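Local atomic coordinates of predicted protein (Acinetobacter sp. RUH2624, PDB entry 4MEA), a protein that probably hydrolyses epoxides to diols as a secreted Cif-type virulence factor built on the alpha/beta hydrolase fold. Residues Pro60-His65 and Gly126-Val131; Ile161-Met166 and Val281-Ala286; Lys7-Pro12 and Pro200-Ser205; Met268-Gln273 and Ile298-Thr303. All coordinates share one frame; numbering follows the deposited sequence.

Contact 1. Residues Pro60-His65 and Gly126-Val131; sequences PIVFIH and GPIYYV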
# COMPACT_ATOMS: atom_id res chain seq x y z
N PRO A 60 14.21 19.70 -30.81
CA PRO A 60 13.15 19.81 -29.81
C PRO A 60 13.38 18.84 -28.65
O PRO A 60 13.93 17.76 -28.83
CB PRO A 60 11.88 19.43 -30.59
CG PRO A 60 12.22 19.73 -32.02
CD PRO A 60 13.67 19.39 -32.15
N ILE A 61 12.99 19.25 -27.46
CA ILE A 61 13.04 18.38 -26.30
C ILE A 61 11.63 18.27 -25.75
O ILE A 61 11.01 19.27 -25.40
CB ILE A 61 13.98 18.94 -25.22
CG1 ILE A 61 15.29 19.42 -25.85
CG2 ILE A 61 14.24 17.89 -24.14
CD1 ILE A 61 16.18 20.16 -24.90
N VAL A 62 11.12 17.05 -25.69
CA VAL A 62 9.78 16.80 -25.16
C VAL A 62 9.91 16.26 -23.73
O VAL A 62 10.66 15.32 -23.49
CB VAL A 62 9.00 15.84 -26.07
CG1 VAL A 62 7.66 15.45 -25.46
CG2 VAL A 62 8.83 16.46 -27.47
N PHE A 63 9.19 16.88 -22.78
CA PHE A 63 9.26 16.51 -21.36
C PHE A 63 7.93 15.96 -20.89
O PHE A 63 6.89 16.61 -21.07
CB PHE A 63 9.58 17.73 -20.48
CG PHE A 63 10.89 18.41 -20.79
CD1 PHE A 63 12.06 18.02 -20.15
CD2 PHE A 63 10.94 19.47 -21.68
CE1 PHE A 63 13.26 18.67 -20.42
CE2 PHE A 63 12.14 20.12 -21.95
CZ PHE A 63 13.30 19.72 -21.33
N ILE A 64 7.96 14.80 -20.26
CA ILE A 64 6.75 14.13 -19.79
C ILE A 64 6.78 13.87 -18.28
O ILE A 64 7.58 13.06 -17.79
CB ILE A 64 6.55 12.78 -20.52
CG1 ILE A 64 6.59 12.98 -22.05
CG2 ILE A 64 5.25 12.13 -20.08
CD1 ILE A 64 5.39 13.79 -22.60
N HIS A 65 5.89 14.54 -17.55
CA HIS A 65 5.81 14.43 -16.09
C HIS A 65 5.17 13.12 -15.64
O HIS A 65 4.76 12.29 -16.46
CB HIS A 65 4.95 15.59 -15.56
CG HIS A 65 3.48 15.41 -15.81
ND1 HIS A 65 2.65 14.75 -14.93
CD2 HIS A 65 2.71 15.78 -16.86
CE1 HIS A 65 1.43 14.73 -15.43
NE2 HIS A 65 1.43 15.35 -16.59
N GLY A 126 11.24 15.90 -36.66
CA GLY A 126 12.33 15.40 -35.83
C GLY A 126 13.72 15.54 -36.42
O GLY A 126 13.89 16.17 -37.46
N PRO A 127 14.73 14.94 -35.76
CA PRO A 127 14.54 14.15 -34.54
C PRO A 127 14.39 15.03 -33.30
O PRO A 127 14.52 16.26 -33.38
CB PRO A 127 15.83 13.34 -34.45
CG PRO A 127 16.85 14.23 -35.07
CD PRO A 127 16.14 14.97 -36.19
N ILE A 128 14.12 14.41 -32.16
CA ILE A 128 13.92 15.15 -30.92
C ILE A 128 14.59 14.40 -29.79
O ILE A 128 15.00 13.25 -29.96
CB ILE A 128 12.42 15.27 -30.56
CG1 ILE A 128 11.86 13.90 -30.17
CG2 ILE A 128 11.64 15.91 -31.71
CD1 ILE A 128 10.42 13.91 -29.69
N TYR A 129 14.70 15.06 -28.65
CA TYR A 129 15.14 14.40 -27.43
C TYR A 129 13.90 14.22 -26.55
O TYR A 129 12.99 15.05 -26.58
CB TYR A 129 16.19 15.24 -26.70
CG TYR A 129 17.45 15.48 -27.51
CD1 TYR A 129 18.11 14.43 -28.14
CD2 TYR A 129 17.99 16.75 -27.63
CE1 TYR A 129 19.26 14.65 -28.87
CE2 TYR A 129 19.14 16.98 -28.36
CZ TYR A 129 19.78 15.92 -28.97
OH TYR A 129 20.93 16.15 -29.70
N TYR A 130 13.88 13.14 -25.76
CA TYR A 130 12.71 12.77 -24.98
C TYR A 130 13.12 12.56 -23.51
O TYR A 130 14.04 11.80 -23.21
CB TYR A 130 12.10 11.48 -25.54
CG TYR A 130 10.69 11.15 -25.08
CD1 TYR A 130 9.59 11.57 -25.82
CD2 TYR A 130 10.47 10.40 -23.93
CE1 TYR A 130 8.29 11.25 -25.43
CE2 TYR A 130 9.16 10.08 -23.52
CZ TYR A 130 8.08 10.51 -24.28
OH TYR A 130 6.78 10.21 -23.90
N VAL A 131 12.44 13.27 -22.61
CA VAL A 131 12.80 13.29 -21.20
C VAL A 131 11.54 12.98 -20.40
O VAL A 131 10.52 13.65 -20.55
CB VAL A 131 13.40 14.67 -20.79
CG1 VAL A 131 13.71 14.71 -19.29
CG2 VAL A 131 14.66 14.97 -21.60

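Contact 2. Residues Ile161-Met166 and Val281-Ala286; sequences IPDRAM and VKEMRA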
# COMPACT_ATOMS: atom_id res chain seq x y z
N ILE A 161 10.68 1.80 -15.08
CA ILE A 161 9.86 1.53 -16.25
C ILE A 161 9.15 0.22 -15.93
O ILE A 161 9.77 -0.72 -15.45
CB ILE A 161 10.74 1.36 -17.51
CG1 ILE A 161 11.50 2.66 -17.80
CG2 ILE A 161 9.90 0.94 -18.71
CD1 ILE A 161 12.75 2.48 -18.68
N PRO A 162 7.83 0.16 -16.17
CA PRO A 162 7.11 -1.10 -15.91
C PRO A 162 7.78 -2.32 -16.55
O PRO A 162 8.06 -2.34 -17.74
CB PRO A 162 5.75 -0.84 -16.56
CG PRO A 162 5.54 0.63 -16.36
CD PRO A 162 6.92 1.24 -16.57
N ASP A 163 8.06 -3.32 -15.73
CA ASP A 163 8.53 -4.60 -16.22
C ASP A 163 8.19 -5.64 -15.16
O ASP A 163 7.45 -5.34 -14.22
CB ASP A 163 10.04 -4.58 -16.60
CG ASP A 163 10.98 -4.70 -15.40
OD1 ASP A 163 10.56 -4.44 -14.26
OD2 ASP A 163 12.17 -5.04 -15.61
N ARG A 164 8.70 -6.86 -15.31
CA ARG A 164 8.32 -7.98 -14.46
C ARG A 164 8.64 -7.68 -12.99
O ARG A 164 7.99 -8.22 -12.08
CB ARG A 164 9.04 -9.26 -14.89
CG ARG A 164 10.54 -9.16 -14.69
CD ARG A 164 11.33 -10.23 -15.43
NE ARG A 164 12.76 -10.08 -15.16
CZ ARG A 164 13.72 -10.73 -15.79
NH1 ARG A 164 13.41 -11.59 -16.76
NH2 ARG A 164 15.00 -10.52 -15.47
N ALA A 165 9.63 -6.83 -12.76
CA ALA A 165 10.05 -6.52 -11.40
C ALA A 165 9.00 -5.70 -10.64
O ALA A 165 9.01 -5.63 -9.41
CB ALA A 165 11.40 -5.81 -11.40
N MET A 166 8.08 -5.09 -11.37
CA MET A 166 7.01 -4.32 -10.74
C MET A 166 6.03 -5.27 -10.04
O MET A 166 5.22 -4.85 -9.21
CB MET A 166 6.31 -3.44 -11.78
CG MET A 166 5.43 -2.33 -11.21
SD MET A 166 4.92 -1.16 -12.50
CE MET A 166 6.32 -0.02 -12.49
N VAL A 281 18.36 2.59 -12.41
CA VAL A 281 19.73 2.48 -12.91
C VAL A 281 20.07 1.03 -13.24
O VAL A 281 20.57 0.73 -14.33
CB VAL A 281 20.74 3.06 -11.90
CG1 VAL A 281 22.16 2.76 -12.32
CG2 VAL A 281 20.52 4.57 -11.75
N LYS A 282 19.77 0.14 -12.30
CA LYS A 282 20.02 -1.28 -12.47
C LYS A 282 19.09 -1.89 -13.52
O LYS A 282 19.51 -2.75 -14.30
CB LYS A 282 19.83 -2.02 -11.14
CG LYS A 282 20.83 -1.62 -10.07
CD LYS A 282 20.61 -2.44 -8.80
CE LYS A 282 21.56 -2.00 -7.70
NZ LYS A 282 21.39 -2.82 -6.47
N GLU A 283 17.84 -1.45 -13.52
CA GLU A 283 16.85 -2.01 -14.43
C GLU A 283 17.22 -1.77 -15.88
O GLU A 283 17.25 -2.70 -16.68
CB GLU A 283 15.45 -1.43 -14.16
CG GLU A 283 14.37 -1.98 -15.11
CD GLU A 283 13.05 -1.22 -15.03
OE1 GLU A 283 13.06 -0.06 -14.59
OE2 GLU A 283 12.01 -1.79 -15.43
N MET A 284 17.48 -0.51 -16.23
CA MET A 284 17.83 -0.17 -17.62
C MET A 284 19.11 -0.87 -18.07
O MET A 284 19.16 -1.43 -19.15
CB MET A 284 17.92 1.35 -17.82
CG MET A 284 16.58 2.06 -17.80
SD MET A 284 16.76 3.82 -18.12
CE MET A 284 17.25 3.82 -19.85
N ARG A 285 20.15 -0.84 -17.25
CA ARG A 285 21.39 -1.52 -17.59
C ARG A 285 21.15 -3.01 -17.87
O ARG A 285 21.61 -3.53 -18.88
CB ARG A 285 22.45 -1.34 -16.48
CG ARG A 285 23.79 -1.99 -16.80
CD ARG A 285 24.90 -1.39 -15.97
NE ARG A 285 24.57 -1.37 -14.55
CZ ARG A 285 24.42 -0.26 -13.83
NH1 ARG A 285 24.59 0.93 -14.40
NH2 ARG A 285 24.12 -0.34 -12.54
N ALA A 286 20.41 -3.67 -16.98
CA ALA A 286 20.21 -5.13 -17.08
C ALA A 286 19.30 -5.55 -18.23
O ALA A 286 19.47 -6.64 -18.78
CB ALA A 286 19.68 -5.69 -15.76

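Contact 3. Residues Lys7-Pro12 and Pro200-Ser205; sequences KSIDTP and PNLFFS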
# COMPACT_ATOMS: atom_id res chain seq x y z
N LYS A 7 5.31 14.50 10.30
CA LYS A 7 3.91 14.61 10.70
C LYS A 7 3.01 14.95 9.53
O LYS A 7 3.40 15.66 8.60
CB LYS A 7 3.75 15.63 11.85
CG LYS A 7 4.37 15.15 13.16
CD LYS A 7 4.27 16.18 14.27
CE LYS A 7 5.19 17.36 14.02
NZ LYS A 7 5.26 18.24 15.22
N SER A 8 1.79 14.42 9.54
CA SER A 8 0.81 14.79 8.54
C SER A 8 0.20 16.11 8.99
O SER A 8 0.28 16.46 10.17
CB SER A 8 -0.27 13.70 8.40
OG SER A 8 -0.98 13.54 9.61
N ILE A 9 -0.39 16.86 8.05
CA ILE A 9 -1.05 18.13 8.38
C ILE A 9 -2.37 17.89 9.09
O ILE A 9 -2.91 16.78 9.07
CB ILE A 9 -1.33 18.97 7.11
CG1 ILE A 9 -2.31 18.25 6.18
CG2 ILE A 9 -0.02 19.28 6.39
CD1 ILE A 9 -2.85 19.13 5.05
N ASP A 10 -2.89 18.93 9.73
CA ASP A 10 -4.24 18.84 10.29
C ASP A 10 -5.13 19.96 9.75
O ASP A 10 -6.16 20.28 10.33
CB ASP A 10 -4.22 18.79 11.83
CG ASP A 10 -3.61 20.04 12.46
OD1 ASP A 10 -3.66 21.12 11.83
OD2 ASP A 10 -3.10 19.94 13.59
N THR A 11 -4.73 20.54 8.63
CA THR A 11 -5.58 21.54 7.97
C THR A 11 -6.94 20.96 7.61
O THR A 11 -7.02 19.86 7.07
CB THR A 11 -4.90 22.05 6.69
OG1 THR A 11 -3.52 22.32 6.97
CG2 THR A 11 -5.59 23.32 6.18
N PRO A 12 -8.02 21.69 7.93
CA PRO A 12 -9.36 21.22 7.56
C PRO A 12 -9.51 21.18 6.05
O PRO A 12 -9.04 22.09 5.37
CB PRO A 12 -10.28 22.30 8.16
CG PRO A 12 -9.49 22.90 9.27
CD PRO A 12 -8.06 22.90 8.77
N PRO A 200 -7.28 15.80 -0.26
CA PRO A 200 -6.08 15.66 -1.10
C PRO A 200 -4.86 16.32 -0.46
O PRO A 200 -3.76 15.80 -0.58
CB PRO A 200 -6.46 16.40 -2.39
CG PRO A 200 -7.97 16.41 -2.40
CD PRO A 200 -8.38 16.50 -0.95
N ASN A 201 -5.05 17.46 0.21
CA ASN A 201 -3.93 18.13 0.86
C ASN A 201 -3.26 17.23 1.91
O ASN A 201 -2.03 17.18 2.01
CB ASN A 201 -4.36 19.47 1.46
CG ASN A 201 -3.20 20.44 1.63
OD1 ASN A 201 -2.09 20.18 1.16
ND2 ASN A 201 -3.45 21.56 2.30
N LEU A 202 -4.07 16.51 2.68
CA LEU A 202 -3.54 15.61 3.71
C LEU A 202 -2.69 14.52 3.08
O LEU A 202 -1.53 14.32 3.48
CB LEU A 202 -4.70 14.98 4.51
CG LEU A 202 -4.36 13.83 5.47
CD1 LEU A 202 -3.42 14.30 6.57
CD2 LEU A 202 -5.64 13.24 6.08
N PHE A 203 -3.25 13.80 2.11
CA PHE A 203 -2.50 12.70 1.49
C PHE A 203 -1.24 13.15 0.76
O PHE A 203 -0.16 12.62 0.99
CB PHE A 203 -3.36 11.87 0.52
CG PHE A 203 -2.59 10.73 -0.12
CD1 PHE A 203 -2.46 9.51 0.54
CD2 PHE A 203 -1.95 10.89 -1.34
CE1 PHE A 203 -1.74 8.48 -0.01
CE2 PHE A 203 -1.23 9.85 -1.91
CZ PHE A 203 -1.12 8.64 -1.25
N PHE A 204 -1.39 14.12 -0.15
CA PHE A 204 -0.25 14.55 -0.96
C PHE A 204 0.83 15.31 -0.19
O PHE A 204 2.02 15.18 -0.50
CB PHE A 204 -0.73 15.36 -2.17
CG PHE A 204 -1.29 14.52 -3.29
CD1 PHE A 204 -0.45 13.84 -4.16
CD2 PHE A 204 -2.66 14.40 -3.46
CE1 PHE A 204 -0.97 13.05 -5.20
CE2 PHE A 204 -3.19 13.63 -4.50
CZ PHE A 204 -2.34 12.96 -5.36
N SER A 205 0.44 16.13 0.79
CA SER A 205 1.45 16.80 1.61
C SER A 205 2.40 15.76 2.21
O SER A 205 3.63 15.91 2.16
CB SER A 205 0.82 17.64 2.72
OG SER A 205 0.25 18.84 2.20
O HOH W 1 -0.13 15.71 5.50
O HOH W 2 -1.85 22.80 4.87

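Contact 4. Residues Met268-Gln273 and Ile298-Thr303; sequences MALTGQ and IILPDT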
# COMPACT_ATOMS: atom_id res chain seq x y z
N MET A 268 19.63 7.45 -20.86
CA MET A 268 20.10 7.76 -19.52
C MET A 268 19.06 7.40 -18.48
O MET A 268 17.86 7.64 -18.68
CB MET A 268 20.46 9.25 -19.40
CG MET A 268 20.87 9.67 -17.99
SD MET A 268 21.74 11.25 -17.91
CE MET A 268 20.47 12.40 -18.44
N ALA A 269 19.52 6.81 -17.37
CA ALA A 269 18.75 6.74 -16.14
C ALA A 269 19.27 7.84 -15.23
O ALA A 269 20.46 7.89 -14.91
CB ALA A 269 18.91 5.38 -15.47
N LEU A 270 18.39 8.75 -14.85
CA LEU A 270 18.76 9.88 -14.01
C LEU A 270 17.85 9.86 -12.79
O LEU A 270 16.63 10.00 -12.91
CB LEU A 270 18.62 11.19 -14.80
CG LEU A 270 18.72 12.54 -14.10
CD1 LEU A 270 20.08 12.73 -13.42
CD2 LEU A 270 18.45 13.67 -15.10
N THR A 271 18.43 9.65 -11.62
CA THR A 271 17.64 9.39 -10.43
C THR A 271 18.13 10.19 -9.24
O THR A 271 19.19 10.83 -9.29
CB THR A 271 17.70 7.90 -10.05
OG1 THR A 271 18.97 7.63 -9.45
CG2 THR A 271 17.52 7.02 -11.28
N GLY A 272 17.36 10.15 -8.16
CA GLY A 272 17.75 10.82 -6.93
C GLY A 272 18.10 9.81 -5.86
O GLY A 272 17.34 8.89 -5.60
N GLN A 273 19.27 9.99 -5.25
CA GLN A 273 19.72 9.13 -4.17
C GLN A 273 18.67 8.94 -3.07
O GLN A 273 18.56 7.85 -2.50
CB GLN A 273 21.00 9.70 -3.55
CG GLN A 273 21.53 8.93 -2.36
CD GLN A 273 22.63 9.70 -1.64
OE1 GLN A 273 22.50 10.90 -1.36
NE2 GLN A 273 23.74 9.02 -1.35
N ILE A 298 23.11 8.28 -13.86
CA ILE A 298 23.50 9.30 -12.90
C ILE A 298 22.54 9.31 -11.73
O ILE A 298 21.33 9.43 -11.90
CB ILE A 298 23.55 10.70 -13.55
CG1 ILE A 298 24.64 10.74 -14.63
CG2 ILE A 298 23.77 11.79 -12.49
CD1 ILE A 298 24.69 12.04 -15.42
N ILE A 299 23.09 9.14 -10.53
CA ILE A 299 22.27 9.25 -9.33
C ILE A 299 22.68 10.54 -8.61
O ILE A 299 23.82 10.69 -8.19
CB ILE A 299 22.47 8.04 -8.41
CG1 ILE A 299 22.16 6.74 -9.16
CG2 ILE A 299 21.61 8.17 -7.16
CD1 ILE A 299 22.22 5.49 -8.28
N LEU A 300 21.74 11.48 -8.48
CA LEU A 300 22.05 12.74 -7.82
C LEU A 300 22.02 12.61 -6.29
O LEU A 300 21.02 12.17 -5.72
CB LEU A 300 21.10 13.85 -8.29
CG LEU A 300 21.08 14.18 -9.78
CD1 LEU A 300 20.11 15.33 -10.05
CD2 LEU A 300 22.48 14.54 -10.27
N PRO A 301 23.12 12.99 -5.63
CA PRO A 301 23.18 12.92 -4.16
C PRO A 301 22.23 13.92 -3.48
O PRO A 301 21.94 14.97 -4.07
CB PRO A 301 24.65 13.26 -3.85
CG PRO A 301 25.14 14.00 -5.05
CD PRO A 301 24.37 13.48 -6.23
N ASP A 302 21.77 13.58 -2.28
CA ASP A 302 20.95 14.46 -1.44
C ASP A 302 19.70 14.95 -2.15
O ASP A 302 19.12 15.97 -1.76
CB ASP A 302 21.77 15.66 -0.96
CG ASP A 302 22.95 15.26 -0.09
OD1 ASP A 302 22.81 14.30 0.70
OD2 ASP A 302 24.02 15.90 -0.21
N THR A 303 19.28 14.22 -3.18
CA THR A 303 18.13 14.60 -4.01
C THR A 303 17.06 13.52 -3.95
O THR A 303 17.36 12.33 -4.14
CB THR A 303 18.54 14.82 -5.48
OG1 THR A 303 19.55 15.83 -5.56
CG2 THR A 303 17.33 15.24 -6.35

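Contact 1. Residues Pro60-His65 and Gly126-Val131
P60 O accepts the backbone N-H of Y129 at 2.8 Å, the first of four ladder bonds that join the parallel strands 61-64 and 128-131. V62 then bonds both ways: its N reaches Y129 O at 2.9 Å and its O takes the N-H of V131, before I64 N closes the series on V131 O. N-H...O angles of at least 155° and strand directions 17° apart fit a regular parallel pairing.

On one face I61, Y129, F63 and V131 gather. V131 lies beside both neighbours, its CG2 3.9 Å from I61 CG2 and its CB 3.7 Å from F63 CD1. The other face carries V62 and Y130, with V62 CG2 against I128 CD1 at 3.7 Å. Y130 has its CG swung anti to the backbone N (chi1 -165°), which carries the phenol out from the sheet with a lean toward the neighbouring strand, where CZ lies 3.6 Å from I64 CG1. Its hydroxyl is held in a hydrogen bond with S140.

Helix 108-123 packs through I119 on the V62 and Y130 face, whereas helix 75-81 meets I61 and F63 on the other. Strands 87-90 and 151-157 flank the pair, placing it inside the central sheet of the alpha/beta hydrolase fold.

Contact 2. Residues Ile161-Met166 and Val281-Ala286
The carboxylate of E283 drives into the loop 161-166 and meets I161 and D163 at once. Its OE1 accepts I161 N-H at 3.1 Å through the syn lone pair, although the N-H...O angle of 141° shows a bent bond. The other oxygen, OE2, lies only 2.5 Å from I161 O, which is consistent with, though no proof of, a proton on E283. D163 OD1 is 3.2 Å from the same OE2. The planes of the two carboxylates stand 61° apart, and the two side chains arrive from opposite directions. E283 reaches this far because its CG is anti to the backbone N (chi1 179°) and the chain stays extended beyond it.

D163 is fixed separately. An Asx turn brings A165 N to OD1 at 3.0 Å, from above the carboxylate plane, while a salt bridge from OD2 to R287 would offset some of the negative charge. The loop follows strand 151-157 of the alpha/beta hydrolase sheet, and helix 279-288 belongs to the beta-alpha-beta crossover joining strands 267-272 and 295-300, so the contact ties a strand exit to a neighbouring connection.

Between these two segments the apolar packing is sparse: I161 CD1 touches M284 CG at 4.0 Å, the two side chains crossing near a right angle, although L280 and F288 also touch I161. On the solvent side K282 and R285 make no contact with the loop.

Contact 3. Residues Lys7-Pro12 and Pro200-Ser205
I9 leans from the N-terminal segment 7-12 onto helix 200-205, and its branches divide the helix surface among N201, L202 and S205. From CB, which points toward the helix, CG2 goes to S205 CB at 4.1 Å. The other branch starts at CG1, set between the backbone N and the carbonyl carbon (chi1 64°), and lies 3.8 Å from L202 CA. Its tip, CD1, ends 3.7 Å from N201 CG, the two side chains crossing at about a right angle.

L202 answers from the helix: its CD1 meets S8 CB at 3.7 Å and I9 O at 3.6 Å. Water supplies the polar links. One molecule accepts I9 N-H and donates to L202 O, both at 2.8 Å, and a second bonds T11 OG1 at 2.7 Å while receiving a weak bond from N201 ND2. That amide nitrogen also bonds S16 of helix 13-25, whereas S8 OG hydrogen-bonds D190 and K194 of the second subunit.

These apolar touches and water bridges are the packing of an irregular N-terminal segment against a helix of the region inserted between strands 151-157 and 267-272, the place of the cap in alpha/beta hydrolases, beside the subunit interface.

Contact 4. Residues Met268-Gln273 and Ile298-Thr303
L300 O receives the N-H of Q273 at 2.8 Å, and the donor is tilted 28° from the carbonyl plane. This bond continues a parallel ladder in which L300 N donates to T271 O, T271 N to I298 O and I298 N to A269 O, the last at 2.9 Å. The side chain of Q273 adds a further link: with CG anti to the backbone N (chi1 177°) and an extended chain, it carries OE1 over to D302 N at 2.9 Å. The N-H angle of 176° makes that bond nearly straight, and it grips the type II turn from L300 to T303.

Strands 267-272 and 295-300, with helix 279-288 between them, form a beta-alpha-beta crossover of the hydrolase sheet, and 295-300 is its outermost strand within the chain. One face holds L270, whose CD1 is 3.9 Å from I298 CG2 and 4.0 Å from L300 CG; nearby M268 SD touches I298 CD1 at 3.9 Å. On the other face T271 OG1 rests 3.3 Å from I299 CG1 while hydrogen-bonding N277 O. G272 has no side chain where T303 O closes in, just 3.1 Å from its carbonyl carbon, and its N-H is taken by D158.

How the contacts relate
Contacts 1 and 4 are parallel pairings in one sheet, their centres about 20 Å apart: the first is interior and buried, the second reaches the outermost strand and is only partly buried, with a side-chain bond to a turn added to the ladder. Contact 2, whose touching residues are all buried, has one settled direct hydrogen bond and is dominated by crowded acidic groups. It touches contact 4 directly, as M284 SD lies 3.7 Å from A269 CB and V281 packs on T271 and I299, since helix 279-288 connects the paired strands. Contact 3 is peripheral, its centre about 22 Å from that of the chain, and relies on apolar touches and water beside the second subunit.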